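Local coordinates for protein bifunctional enzyme IspD/IspF (Campylobacter jejuni, PDB 1W55) that makes 4-diphosphocytidyl-2-C-methyl-D-erythritol from CTP and MEP and cyclises its 2-phosphate to 2-C-methyl-D-erythritol 2,4-cyclodiphosphate with release of CMP, two steps of isoprenoid precursor biosynthesis, at residues A[217-222]-A[241-246]; A[247-252]-A[355-360]. All blocks are in the same frame, centred on the assembly; numbering follows the deposited sequence.

Interaction 1: A[217-222]-A[241-246]. With MG (magnesium ion), chain B.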
loop_
_atom_site.group_PDB
_atom_site.type_symbol
_atom_site.label_atom_id
_atom_site.label_comp_id
_atom_site.label_asym_id
_atom_site.label_seq_id
_atom_site.Cartn_x
_atom_site.Cartn_y
_atom_site.Cartn_z
ATOM N N ASP A 217 -31.333 22.072 -30.882
ATOM C CA ASP A 217 -31.462 22.454 -32.269
ATOM C C ASP A 217 -32.897 22.329 -32.746
ATOM O O ASP A 217 -33.660 21.492 -32.255
ATOM C CB ASP A 217 -30.545 21.610 -33.145
ATOM C CG ASP A 217 -30.083 22.355 -34.388
ATOM O OD1 ASP A 217 -30.398 23.565 -34.547
ATOM O OD2 ASP A 217 -29.405 21.800 -35.263
ATOM N N VAL A 218 -33.242 23.193 -33.696
ATOM C CA VAL A 218 -34.575 23.287 -34.278
ATOM C C VAL A 218 -34.415 23.291 -35.800
ATOM O O VAL A 218 -33.608 24.057 -36.349
ATOM C CB VAL A 218 -35.303 24.591 -33.807
ATOM C CG1 VAL A 218 -36.628 24.812 -34.549
ATOM C CG2 VAL A 218 -35.538 24.572 -32.316
ATOM N N HIS A 219 -35.130 22.392 -36.472
ATOM C CA HIS A 219 -35.283 22.464 -37.924
ATOM C C HIS A 219 -36.763 22.602 -38.259
ATOM O O HIS A 219 -37.629 22.259 -37.449
ATOM C CB HIS A 219 -34.689 21.242 -38.628
ATOM C CG HIS A 219 -33.195 21.163 -38.560
ATOM N ND1 HIS A 219 -32.423 22.119 -37.938
ATOM C CD2 HIS A 219 -32.334 20.231 -39.026
ATOM C CE1 HIS A 219 -31.148 21.776 -38.014
ATOM N NE2 HIS A 219 -31.068 20.631 -38.664
ATOM N N GLU A 220 -37.026 23.112 -39.454
ATOM C CA GLU A 220 -38.368 23.399 -39.941
ATOM C C GLU A 220 -38.887 22.268 -40.829
ATOM O O GLU A 220 -38.144 21.715 -41.648
ATOM C CB GLU A 220 -38.322 24.711 -40.731
ATOM C CG GLU A 220 -39.654 25.215 -41.259
ATOM C CD GLU A 220 -39.520 26.515 -42.032
ATOM O OE1 GLU A 220 -40.570 27.103 -42.373
ATOM O OE2 GLU A 220 -38.371 26.949 -42.297
ATOM N N PHE A 221 -40.154 21.918 -40.661
ATOM C CA PHE A 221 -40.800 20.976 -41.571
ATOM C C PHE A 221 -41.125 21.633 -42.925
ATOM O O PHE A 221 -41.106 22.865 -43.065
ATOM C CB PHE A 221 -42.086 20.418 -40.950
ATOM C CG PHE A 221 -41.870 19.215 -40.054
ATOM C CD1 PHE A 221 -42.182 19.279 -38.693
ATOM C CD2 PHE A 221 -41.377 18.021 -40.568
ATOM C CE1 PHE A 221 -41.996 18.175 -37.859
ATOM C CE2 PHE A 221 -41.174 16.914 -39.734
ATOM C CZ PHE A 221 -41.498 16.985 -38.383
ATOM N N GLY A 222 -41.428 20.793 -43.916
ATOM C CA GLY A 222 -41.906 21.269 -45.200
ATOM C C GLY A 222 -40.993 20.973 -46.375
ATOM O O GLY A 222 -41.103 21.619 -47.409
ATOM N N LYS A 241 -36.226 21.019 -43.650
ATOM C CA LYS A 241 -35.593 21.899 -44.629
ATOM C C LYS A 241 -34.114 22.109 -44.375
ATOM O O LYS A 241 -33.691 22.335 -43.232
ATOM C CB LYS A 241 -36.298 23.262 -44.656
ATOM C CG LYS A 241 -37.682 23.216 -45.274
ATOM C CD LYS A 241 -38.334 24.589 -45.304
ATOM C CE LYS A 241 -39.780 24.457 -45.780
ATOM N NZ LYS A 241 -40.498 25.770 -45.809
ATOM N N ALA A 242 -33.341 22.026 -45.459
ATOM C CA ALA A 242 -31.940 22.453 -45.498
ATOM C C ALA A 242 -31.075 21.713 -44.469
ATOM O O ALA A 242 -31.362 20.559 -44.166
ATOM C CB ALA A 242 -31.848 23.977 -45.339
ATOM N N HIS A 243 -30.023 22.368 -43.959
ATOM C CA HIS A 243 -29.083 21.785 -42.988
ATOM C C HIS A 243 -28.627 20.385 -43.393
ATOM O O HIS A 243 -28.908 19.390 -42.695
ATOM C CB HIS A 243 -29.705 21.742 -41.582
ATOM C CG HIS A 243 -30.087 23.087 -41.055
ATOM N ND1 HIS A 243 -31.372 23.577 -41.136
ATOM C CD2 HIS A 243 -29.346 24.060 -40.471
ATOM C CE1 HIS A 243 -31.413 24.787 -40.607
ATOM N NE2 HIS A 243 -30.196 25.103 -40.196
ATOM N N SER A 244 -27.921 20.322 -44.519
ATOM C CA SER A 244 -27.450 19.067 -45.103
ATOM C C SER A 244 -28.631 18.135 -45.399
ATOM O O SER A 244 -29.523 18.475 -46.181
ATOM C CB SER A 244 -26.430 18.386 -44.183
ATOM O OG SER A 244 -25.503 19.324 -43.659
ATOM N N ASP A 245 -28.639 16.979 -44.744
ATOM C CA ASP A 245 -29.691 15.992 -44.904
ATOM C C ASP A 245 -30.816 16.192 -43.885
ATOM O O ASP A 245 -31.681 15.325 -43.747
ATOM C CB ASP A 245 -29.088 14.589 -44.788
ATOM C CG ASP A 245 -28.279 14.390 -43.492
ATOM O OD1 ASP A 245 -28.311 15.282 -42.607
ATOM O OD2 ASP A 245 -27.588 13.368 -43.263
ATOM N N GLY A 246 -30.791 17.321 -43.165
ATOM C CA GLY A 246 -31.853 17.704 -42.238
ATOM C C GLY A 246 -31.904 17.006 -40.871
ATOM O O GLY A 246 -32.868 17.165 -40.119
HETATM MG MG MG B . -29.504 25.428 -35.314
HETATM O O HOH W 1 -28.743 23.923 -36.705
HETATM O O HOH W 2 -31.454 25.916 -36.079
HETATM O O HOH W 3 -34.892 23.652 -41.247
HETATM O O HOH W 4 -38.941 28.014 -45.044
HETATM O O HOH W 5 -27.778 24.970 -34.346
#

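Interaction 2: A[247-252]-A[355-360]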
loop_
_atom_site.group_PDB
_atom_site.type_symbol
_atom_site.label_atom_id
_atom_site.label_comp_id
_atom_site.label_asym_id
_atom_site.label_seq_id
_atom_site.Cartn_x
_atom_site.Cartn_y
_atom_site.Cartn_z
ATOM N N ASP A 247 -30.877 16.237 -40.541
ATOM C CA ASP A 247 -30.845 15.458 -39.300
ATOM C C ASP A 247 -30.661 16.358 -38.067
ATOM O O ASP A 247 -29.533 16.550 -37.614
ATOM C CB ASP A 247 -29.704 14.439 -39.420
ATOM C CG ASP A 247 -29.832 13.267 -38.467
ATOM O OD1 ASP A 247 -30.316 13.419 -37.310
ATOM O OD2 ASP A 247 -29.407 12.137 -38.789
ATOM N N VAL A 248 -31.759 16.918 -37.539
ATOM C CA VAL A 248 -31.693 17.793 -36.353
ATOM C C VAL A 248 -31.112 17.063 -35.169
ATOM O O VAL A 248 -30.438 17.666 -34.344
ATOM C CB VAL A 248 -33.050 18.228 -35.741
ATOM C CG1 VAL A 248 -33.149 19.752 -35.583
ATOM C CG2 VAL A 248 -34.264 17.534 -36.314
ATOM N N LEU A 249 -31.434 15.782 -35.049
ATOM C CA LEU A 249 -30.894 14.980 -33.961
ATOM C C LEU A 249 -29.356 14.980 -33.995
ATOM O O LEU A 249 -28.708 15.356 -33.017
ATOM C CB LEU A 249 -31.481 13.560 -33.964
ATOM C CG LEU A 249 -31.124 12.723 -32.729
ATOM C CD1 LEU A 249 -32.150 11.604 -32.495
ATOM C CD2 LEU A 249 -29.705 12.154 -32.821
ATOM N N ALA A 250 -28.781 14.564 -35.119
ATOM C CA ALA A 250 -27.329 14.498 -35.252
ATOM C C ALA A 250 -26.705 15.867 -34.963
ATOM O O ALA A 250 -25.655 15.957 -34.337
ATOM C CB ALA A 250 -26.937 14.001 -36.655
ATOM N N HIS A 251 -27.376 16.928 -35.397
ATOM C CA HIS A 251 -26.873 18.281 -35.226
ATOM C C HIS A 251 -26.897 18.707 -33.763
ATOM O O HIS A 251 -25.939 19.318 -33.284
ATOM C CB HIS A 251 -27.659 19.257 -36.112
ATOM C CG HIS A 251 -27.548 18.942 -37.572
ATOM N ND1 HIS A 251 -28.492 19.331 -38.497
ATOM C CD2 HIS A 251 -26.611 18.245 -38.259
ATOM C CE1 HIS A 251 -28.140 18.895 -39.693
ATOM N NE2 HIS A 251 -26.998 18.239 -39.576
ATOM N N SER A 252 -27.974 18.354 -33.057
ATOM C CA SER A 252 -28.088 18.672 -31.637
ATOM C C SER A 252 -27.028 17.911 -30.856
ATOM O O SER A 252 -26.371 18.467 -29.979
ATOM C CB SER A 252 -29.484 18.323 -31.113
ATOM O OG SER A 252 -29.551 18.482 -29.706
ATOM N N MET A 355 -39.423 20.755 -35.667
ATOM C CA MET A 355 -39.122 19.890 -34.536
ATOM C C MET A 355 -37.808 20.274 -33.855
ATOM O O MET A 355 -36.912 20.861 -34.482
ATOM C CB MET A 355 -39.190 18.406 -34.927
ATOM C CG MET A 355 -37.989 17.836 -35.646
ATOM S SD MET A 355 -38.050 15.996 -35.694
ATOM C CE MET A 355 -36.842 15.648 -34.792
ATOM N N ALA A 356 -37.704 19.942 -32.575
ATOM C CA ALA A 356 -36.513 20.278 -31.815
ATOM C C ALA A 356 -35.919 19.037 -31.163
ATOM O O ALA A 356 -36.618 18.044 -30.932
ATOM C CB ALA A 356 -36.836 21.350 -30.771
ATOM N N VAL A 357 -34.619 19.090 -30.889
ATOM C CA VAL A 357 -33.928 17.996 -30.220
ATOM C C VAL A 357 -33.036 18.528 -29.084
ATOM O O VAL A 357 -32.177 19.389 -29.302
ATOM C CB VAL A 357 -33.110 17.131 -31.211
ATOM C CG1 VAL A 357 -32.402 16.015 -30.467
ATOM C CG2 VAL A 357 -34.017 16.545 -32.343
ATOM N N LEU A 358 -33.276 18.023 -27.874
ATOM C CA LEU A 358 -32.420 18.289 -26.723
ATOM C C LEU A 358 -31.482 17.100 -26.494
ATOM O O LEU A 358 -31.943 15.952 -26.396
ATOM C CB LEU A 358 -33.269 18.539 -25.470
ATOM C CG LEU A 358 -32.506 18.726 -24.146
ATOM C CD1 LEU A 358 -31.738 20.062 -24.139
ATOM C CD2 LEU A 358 -33.448 18.615 -22.929
ATOM N N SER A 359 -30.183 17.377 -26.400
ATOM C CA SER A 359 -29.161 16.363 -26.139
ATOM C C SER A 359 -28.379 16.661 -24.867
ATOM O O SER A 359 -28.091 17.821 -24.573
ATOM C CB SER A 359 -28.162 16.264 -27.305
ATOM O OG SER A 359 -28.811 15.949 -28.523
ATOM N N SER A 360 -28.039 15.605 -24.123
ATOM C CA SER A 360 -27.120 15.701 -22.995
ATOM C C SER A 360 -26.046 14.627 -23.116
ATOM O O SER A 360 -26.321 13.473 -23.466
ATOM C CB SER A 360 -27.820 15.548 -21.639
ATOM O OG SER A 360 -28.977 16.345 -21.574
#

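Interaction 1: A[217-222]-A[241-246]
The imidazoles of His-219 and His-243 lie face to face in an offset stack, their centroids 4.0 Å apart and their planes within 9° of parallel. His-243 ND1 sits over the centre of the His-219 ring, while His-219 CE1 falls toward the rim of the other. The rotation of the His-219 ring is fixed from both nitrogens: ND1 donates to Val-218 O at 2.8 Å, close to the ring plane, and NE2 is hydrogen-bonded to His-251. Further along, Lys-241 N donates to Glu-220 O at 2.9 Å, and water 3 joins Glu-220 N to Lys-241 O. The extended Lys-241 chain then runs past the carbonyls of Phe-221 and Gly-222, and NZ reaches Glu-220 OE1 in a long salt bridge (3.7 Å). Beyond the stack, Asp-217 OD1 binds magnesium at 2.2 Å; water 2, also bound to the metal, probably donates to Val-218 O, and Thr-341 OG1 of the second subunit is a further ligand. His-243 NE2 makes a weak hydrogen bond to a CMP phosphate oxygen. This is the IspF active site at a subunit boundary, where, as in relatives, Asp-217 and His-219 probably bind a divalent metal and His-243 stabilises the transition state.

Interaction 2: A[247-252]-A[355-360]
Val-357 points from the strand straight at the first turn of helix 248-260, where its two methyls divide the work. CG1 leans against Ser-252 CB at 3.8 Å and approaches Leu-249 CG, whereas CG2 packs on the backbone N of Leu-249 and on Val-248 CB, 3.9 Å away. The valine is therefore wedged among three helical residues.

Ser-252, one turn after Val-248, brings the polar part of the contact. Its hydroxyl swings to the strand with OG anti to its own N (chi1 173°) and donates to Val-357 O at 2.8 Å, arriving from well above the carbonyl plane, 62° out of it. The same OG accepts from Ser-359 OG at 2.9 Å, which gives a short relay running from Ser-359 through Ser-252 to the backbone of Val-357. Both buried hydroxyls thereby have a partner within an otherwise largely apolar interface.

At the other end of the interface Val-248 presents CG2 to Met-355. Met-355 does not set out toward the helix, but the bend near the end of its chain brings CE to 3.5 Å from Val-248 CG2, and its CG touches the same methyl. Just before the helix, Asp-247 is the N-cap: OD1 accepts from Ala-250 N in a 2.9 Å bond, and its carboxylate also takes the backbone N-H groups of Ala-230 and Gly-231.

Strand 298-308 adds Ile-305 to the apolar cluster beside Leu-249 and Val-357, while Leu-358, pointing away from the helix, meets Leu-358 of the second and third subunits. The axes of the short segments 248-252 and 355-360 pass 7.7 Å apart at 34°, running the same general way, an arrangement characteristic of a helix packed on one face of a β-sheet, here in the α/β fold of the IspF domain.

Strand 210-224 leads through three short strands to the loop at 241-246, where interaction 1 closes a local excursion of 18 residues. The chain passes directly into helix 248-260, and interaction 2 then brings strand 354-365 back against its beginning after 102 intervening residues. The two contacts are in series, neither nested nor crossed, yet they meet in space with centres 10 Å apart. Strands 210-224 and 354-365 are antiparallel neighbours in one sheet, and Val-357 N lies 2.9 Å from Asp-217 O. On the helix of interaction 2, His-251 CB packs 3.2 Å from Asp-217 OD2 of interaction 1, so sheet, loop and helix are joined beside the metal site.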